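Local coordinates for protein pyruvate formate-lyase 2 (Archaeoglobus fulgidus, PDB 2F3O) that is a glycyl radical enzyme of the pyruvate formate-lyase family whose own reaction is not established, though it probably acts as a lyase, at residues 399-408 with 421-431. Residues are numbered along the deposited sequence; the frame is centred on the assembly and turned at random.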
ATOM      1  N   PHE A 399     -16.214  35.985  -6.956  1.00 47.56           N
ATOM      2  CA  PHE A 399     -16.337  34.546  -6.764  1.00 46.82           C
ATOM      3  C   PHE A 399     -17.290  34.265  -5.610  1.00 46.88           C
ATOM      4  O   PHE A 399     -17.116  34.779  -4.500  1.00 46.68           O
ATOM      5  CB  PHE A 399     -14.967  33.942  -6.468  1.00 46.56           C
ATOM      6  CG  PHE A 399     -14.040  33.915  -7.654  1.00 45.63           C
ATOM      7  CD1 PHE A 399     -13.336  35.040  -8.034  1.00 45.13           C
ATOM      8  CD2 PHE A 399     -13.863  32.754  -8.378  1.00 44.42           C
ATOM      9  CE1 PHE A 399     -12.504  35.001  -9.126  1.00 45.76           C
ATOM     10  CE2 PHE A 399     -13.018  32.714  -9.459  1.00 44.83           C
ATOM     11  CZ  PHE A 399     -12.336  33.834  -9.831  1.00 45.87           C
ATOM     12  N   PHE A 400     -18.304  33.449  -5.868  1.00 47.03           N
ATOM     13  CA  PHE A 400     -19.359  33.230  -4.882  1.00 47.22           C
ATOM     14  C   PHE A 400     -19.115  31.954  -4.096  1.00 46.83           C
ATOM     15  O   PHE A 400     -19.140  30.866  -4.667  1.00 46.83           O
ATOM     16  CB  PHE A 400     -20.727  33.267  -5.571  1.00 47.57           C
ATOM     17  CG  PHE A 400     -21.016  34.599  -6.233  1.00 48.90           C
ATOM     18  CD1 PHE A 400     -20.768  34.796  -7.584  1.00 49.53           C
ATOM     19  CD2 PHE A 400     -21.474  35.680  -5.484  1.00 50.11           C
ATOM     20  CE1 PHE A 400     -20.991  36.031  -8.179  1.00 49.63           C
ATOM     21  CE2 PHE A 400     -21.704  36.920  -6.086  1.00 50.06           C
ATOM     22  CZ  PHE A 400     -21.460  37.091  -7.432  1.00 49.42           C
ATOM     23  N   ASP A 401     -18.854  32.110  -2.798  1.00 46.20           N
ATOM     24  CA  ASP A 401     -18.386  31.017  -1.935  1.00 46.03           C
ATOM     25  C   ASP A 401     -19.268  29.774  -1.906  1.00 46.25           C
ATOM     26  O   ASP A 401     -18.781  28.659  -1.991  1.00 46.38           O
ATOM     27  CB  ASP A 401     -18.201  31.507  -0.503  1.00 45.56           C
ATOM     28  CG  ASP A 401     -16.900  32.212  -0.301  1.00 44.44           C
ATOM     29  OD1 ASP A 401     -16.078  32.207  -1.236  1.00 43.79           O
ATOM     30  OD2 ASP A 401     -16.688  32.758   0.796  1.00 42.80           O
ATOM     31  N   ASP A 402     -20.565  29.991  -1.767  1.00 46.65           N
ATOM     32  CA  ASP A 402     -21.557  28.937  -1.810  1.00 47.01           C
ATOM     33  C   ASP A 402     -21.371  27.938  -2.968  1.00 46.56           C
ATOM     34  O   ASP A 402     -21.267  26.748  -2.721  1.00 47.08           O
ATOM     35  CB  ASP A 402     -22.936  29.574  -1.897  1.00 47.44           C
ATOM     36  CG  ASP A 402     -24.034  28.628  -1.507  1.00 49.43           C
ATOM     37  OD1 ASP A 402     -24.396  28.677  -0.308  1.00 50.34           O
ATOM     38  OD2 ASP A 402     -24.517  27.843  -2.380  1.00 50.16           O
ATOM     39  N   ALA A 403     -21.308  28.420  -4.206  1.00 45.71           N
ATOM     40  CA  ALA A 403     -21.192  27.551  -5.383  1.00 45.21           C
ATOM     41  C   ALA A 403     -19.824  26.927  -5.504  1.00 44.72           C
ATOM     42  O   ALA A 403     -19.682  25.826  -6.034  1.00 44.57           O
ATOM     43  CB  ALA A 403     -21.486  28.336  -6.670  1.00 45.60           C
ATOM     44  N   ALA A 404     -18.821  27.662  -5.043  1.00 44.08           N
ATOM     45  CA  ALA A 404     -17.433  27.255  -5.174  1.00 43.33           C
ATOM     46  C   ALA A 404     -17.060  26.146  -4.198  1.00 42.94           C
ATOM     47  O   ALA A 404     -16.374  25.210  -4.581  1.00 42.71           O
ATOM     48  CB  ALA A 404     -16.516  28.453  -5.001  1.00 43.38           C
ATOM     49  N   VAL A 405     -17.514  26.241  -2.947  1.00 42.48           N
ATOM     50  CA  VAL A 405     -17.195  25.208  -1.964  1.00 42.34           C
ATOM     51  C   VAL A 405     -18.035  23.952  -2.174  1.00 42.34           C
ATOM     52  O   VAL A 405     -17.671  22.868  -1.708  1.00 42.83           O
ATOM     53  CB  VAL A 405     -17.289  25.685  -0.474  1.00 42.19           C
ATOM     54  CG1 VAL A 405     -16.551  26.988  -0.272  1.00 42.53           C
ATOM     55  CG2 VAL A 405     -18.707  25.820  -0.021  1.00 42.53           C
ATOM     56  N   LYS A 406     -19.151  24.099  -2.884  1.00 42.00           N
ATOM     57  CA  LYS A 406     -20.026  22.974  -3.205  1.00 41.48           C
ATOM     58  C   LYS A 406     -19.359  22.165  -4.320  1.00 40.65           C
ATOM     59  O   LYS A 406     -19.418  20.933  -4.321  1.00 40.38           O
ATOM     60  CB  LYS A 406     -21.405  23.492  -3.622  1.00 41.62           C
ATOM     61  CG  LYS A 406     -22.496  22.464  -3.761  1.00 43.52           C
ATOM     62  CD  LYS A 406     -23.870  23.146  -3.797  1.00 47.16           C
ATOM     63  CE  LYS A 406     -23.982  24.207  -2.682  1.00 49.86           C
ATOM     64  NZ  LYS A 406     -25.390  24.620  -2.285  1.00 51.81           N
ATOM     65  N   ALA A 407     -18.694  22.876  -5.235  1.00 39.70           N
ATOM     66  CA  ALA A 407     -17.989  22.273  -6.351  1.00 39.01           C
ATOM     67  C   ALA A 407     -16.819  21.491  -5.836  1.00 39.06           C
ATOM     68  O   ALA A 407     -16.558  20.383  -6.296  1.00 38.91           O
ATOM     69  CB  ALA A 407     -17.504  23.327  -7.298  1.00 38.67           C
ATOM     70  N   LEU A 408     -16.122  22.070  -4.863  1.00 39.22           N
ATOM     71  CA  LEU A 408     -14.934  21.445  -4.310  1.00 39.14           C
ATOM     72  C   LEU A 408     -15.296  20.238  -3.457  1.00 39.75           C
ATOM     73  O   LEU A 408     -14.667  19.203  -3.570  1.00 39.97           O
ATOM     74  CB  LEU A 408     -14.071  22.456  -3.558  1.00 38.59           C
ATOM     75  CG  LEU A 408     -13.418  23.508  -4.460  1.00 37.14           C
ATOM     76  CD1 LEU A 408     -12.955  24.659  -3.641  1.00 34.62           C
ATOM     77  CD2 LEU A 408     -12.278  22.975  -5.317  1.00 37.01           C
ATOM     78  N   TYR A 421     -10.620  28.059   0.265  1.00 37.31           N
ATOM     79  CA  TYR A 421     -10.113  27.877  -1.072  1.00 37.49           C
ATOM     80  C   TYR A 421      -9.456  29.139  -1.562  1.00 37.79           C
ATOM     81  O   TYR A 421      -9.653  30.212  -1.003  1.00 37.83           O
ATOM     82  CB  TYR A 421     -11.184  27.417  -2.048  1.00 37.36           C
ATOM     83  CG  TYR A 421     -12.179  28.475  -2.483  1.00 38.19           C
ATOM     84  CD1 TYR A 421     -12.026  29.183  -3.680  1.00 37.73           C
ATOM     85  CD2 TYR A 421     -13.297  28.754  -1.706  1.00 39.81           C
ATOM     86  CE1 TYR A 421     -12.955  30.137  -4.068  1.00 37.92           C
ATOM     87  CE2 TYR A 421     -14.231  29.704  -2.087  1.00 38.92           C
ATOM     88  CZ  TYR A 421     -14.055  30.388  -3.257  1.00 38.91           C
ATOM     89  OH  TYR A 421     -15.009  31.309  -3.600  1.00 39.50           O
ATOM     90  N   THR A 422      -8.670  28.988  -2.618  1.00 38.15           N
ATOM     91  CA  THR A 422      -8.057  30.095  -3.295  1.00 38.18           C
ATOM     92  C   THR A 422      -8.418  30.042  -4.768  1.00 38.60           C
ATOM     93  O   THR A 422      -8.988  29.075  -5.264  1.00 38.54           O
ATOM     94  CB  THR A 422      -6.541  30.032  -3.185  1.00 38.06           C
ATOM     95  OG1 THR A 422      -5.965  31.213  -3.772  1.00 37.66           O
ATOM     96  CG2 THR A 422      -6.022  28.779  -3.890  1.00 37.32           C
ATOM     97  N   THR A 423      -8.087  31.110  -5.467  1.00 38.99           N
ATOM     98  CA  THR A 423      -8.260  31.130  -6.881  1.00 39.74           C
ATOM     99  C   THR A 423      -6.874  31.270  -7.529  1.00 39.82           C
ATOM    100  O   THR A 423      -5.911  31.644  -6.869  1.00 39.82           O
ATOM    101  CB  THR A 423      -9.191  32.291  -7.274  1.00 40.06           C
ATOM    102  OG1 THR A 423      -8.537  33.518  -6.980  1.00 41.12           O
ATOM    103  CG2 THR A 423     -10.499  32.270  -6.465  1.00 39.85           C
ATOM    104  N   ASP A 424      -6.772  30.930  -8.804  1.00 40.19           N
ATOM    105  CA  ASP A 424      -5.573  31.218  -9.592  1.00 40.82           C
ATOM    106  C   ASP A 424      -5.966  31.383 -11.072  1.00 41.05           C
ATOM    107  O   ASP A 424      -7.018  30.875 -11.515  1.00 40.70           O
ATOM    108  CB  ASP A 424      -4.517  30.114  -9.453  1.00 41.11           C
ATOM    109  CG  ASP A 424      -5.022  28.748  -9.934  1.00 42.14           C
ATOM    110  OD1 ASP A 424      -5.707  28.061  -9.143  1.00 42.67           O
ATOM    111  OD2 ASP A 424      -4.718  28.358 -11.088  1.00 42.06           O
ATOM    112  N   GLY A 425      -5.117  32.079 -11.823  1.00 40.82           N
ATOM    113  CA  GLY A 425      -5.373  32.310 -13.238  1.00 41.24           C
ATOM    114  C   GLY A 425      -6.522  33.256 -13.532  1.00 41.26           C
ATOM    115  O   GLY A 425      -6.561  34.359 -13.007  1.00 41.64           O
ATOM    116  N   CYS A 426      -7.455  32.827 -14.374  1.00 40.88           N
ATOM    117  CA  CYS A 426      -8.681  33.565 -14.583  1.00 40.65           C
ATOM    118  C   CYS A 426      -9.728  33.315 -13.509  1.00 40.61           C
ATOM    119  O   CYS A 426     -10.061  34.208 -12.711  1.00 40.36           O
ATOM    120  CB  CYS A 426      -9.312  33.142 -15.882  1.00 40.63           C
ATOM    121  SG  CYS A 426      -8.211  33.194 -17.227  1.00 42.63           S
ATOM    122  N   VAL A 427     -10.310  32.114 -13.551  1.00 40.28           N
ATOM    123  CA  VAL A 427     -11.496  31.791 -12.744  1.00 39.92           C
ATOM    124  C   VAL A 427     -11.373  30.480 -11.969  1.00 39.93           C
ATOM    125  O   VAL A 427     -12.315  30.074 -11.281  1.00 40.34           O
ATOM    126  CB  VAL A 427     -12.796  31.711 -13.615  1.00 40.01           C
ATOM    127  CG1 VAL A 427     -12.979  32.958 -14.432  1.00 39.12           C
ATOM    128  CG2 VAL A 427     -12.776  30.495 -14.527  1.00 38.57           C
ATOM    129  N   GLU A 428     -10.219  29.825 -12.094  1.00 39.64           N
ATOM    130  CA  GLU A 428      -9.961  28.514 -11.488  1.00 39.09           C
ATOM    131  C   GLU A 428      -9.874  28.517  -9.964  1.00 38.65           C
ATOM    132  O   GLU A 428      -9.238  29.389  -9.368  1.00 38.48           O
ATOM    133  CB  GLU A 428      -8.687  27.935 -12.063  1.00 39.12           C
ATOM    134  CG  GLU A 428      -8.664  27.975 -13.573  1.00 40.91           C
ATOM    135  CD  GLU A 428      -7.817  29.109 -14.115  1.00 43.55           C
ATOM    136  OE1 GLU A 428      -6.582  28.972 -14.151  1.00 44.35           O
ATOM    137  OE2 GLU A 428      -8.384  30.148 -14.502  1.00 45.34           O
ATOM    138  N   ILE A 429     -10.531  27.537  -9.346  1.00 37.96           N
ATOM    139  CA  ILE A 429     -10.576  27.420  -7.893  1.00 37.10           C
ATOM    140  C   ILE A 429      -9.910  26.126  -7.432  1.00 37.23           C
ATOM    141  O   ILE A 429      -9.849  25.135  -8.178  1.00 37.16           O
ATOM    142  CB  ILE A 429     -12.007  27.492  -7.357  1.00 36.94           C
ATOM    143  CG1 ILE A 429     -12.894  26.457  -8.041  1.00 35.91           C
ATOM    144  CG2 ILE A 429     -12.583  28.872  -7.572  1.00 35.68           C
ATOM    145  CD1 ILE A 429     -14.149  26.186  -7.266  1.00 36.27           C
ATOM    146  N   ALA A 430      -9.412  26.149  -6.197  1.00 36.84           N
ATOM    147  CA  ALA A 430      -8.521  25.103  -5.689  1.00 36.41           C
ATOM    148  C   ALA A 430      -8.360  25.268  -4.198  1.00 35.98           C
ATOM    149  O   ALA A 430      -8.396  26.381  -3.708  1.00 35.47           O
ATOM    150  CB  ALA A 430      -7.135  25.181  -6.378  1.00 36.01           C
ATOM    151  N   PRO A 431      -8.218  24.153  -3.466  1.00 36.38           N
ATOM    152  CA  PRO A 431      -7.747  24.203  -2.069  1.00 36.44           C
ATOM    153  C   PRO A 431      -6.431  24.970  -1.977  1.00 36.29           C
ATOM    154  O   PRO A 431      -5.547  24.744  -2.787  1.00 36.49           O
ATOM    155  CB  PRO A 431      -7.539  22.727  -1.703  1.00 36.01           C
ATOM    156  CG  PRO A 431      -7.689  21.968  -2.995  1.00 36.37           C
ATOM    157  CD  PRO A 431      -8.545  22.779  -3.884  1.00 36.32           C
TER
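Helix 401-408 meets the hairpin strands 421-424 and 428-431, the backbones lying close at Ala404 with Ile429 and at Val405 with Tyr421 and the helix axis passing 9.3 Å from strand 428-431 at 60°. The pairing illustrates how one buried polar bond can be set inside an apolar interface. Tyr421 places its ring carbon CG between the backbone N and the carbonyl carbon (chi1 75°), which carries the ring across to the helix. There its hydroxyl OH donates to Asp401 OD1 at 2.7 Å, nearly in line with the C-O bond, the carboxylate turned 77° from the ring. Ala404 CB lies 3.6 Å from Tyr421 CZ, and Leu408 CD1 reaches Tyr421 CB at 3.6 Å. Ile429 CD1 packs against Ala404 O and Leu408 CG. Farther along, Thr423 CG2 sits over the centre of the Phe399 ring in a CH-pi contact, 3.9 Å from its centroid. The hairpin turn carries Cys426, which by family resemblance probably corresponds to the active-site cysteine of glycyl radical enzymes and lies near a bound glycerol. A phenylalanine in place of Tyr421 lacks the hydroxyl and would probably leave the helix start without its hydrogen bond to the hairpin. Arg372 also bridges to Asp401 OD1 and bonds to Tyr421 O, so the buried carboxylate is likely to stay ionised, tying the helix start to both the hairpin and strand 368-373.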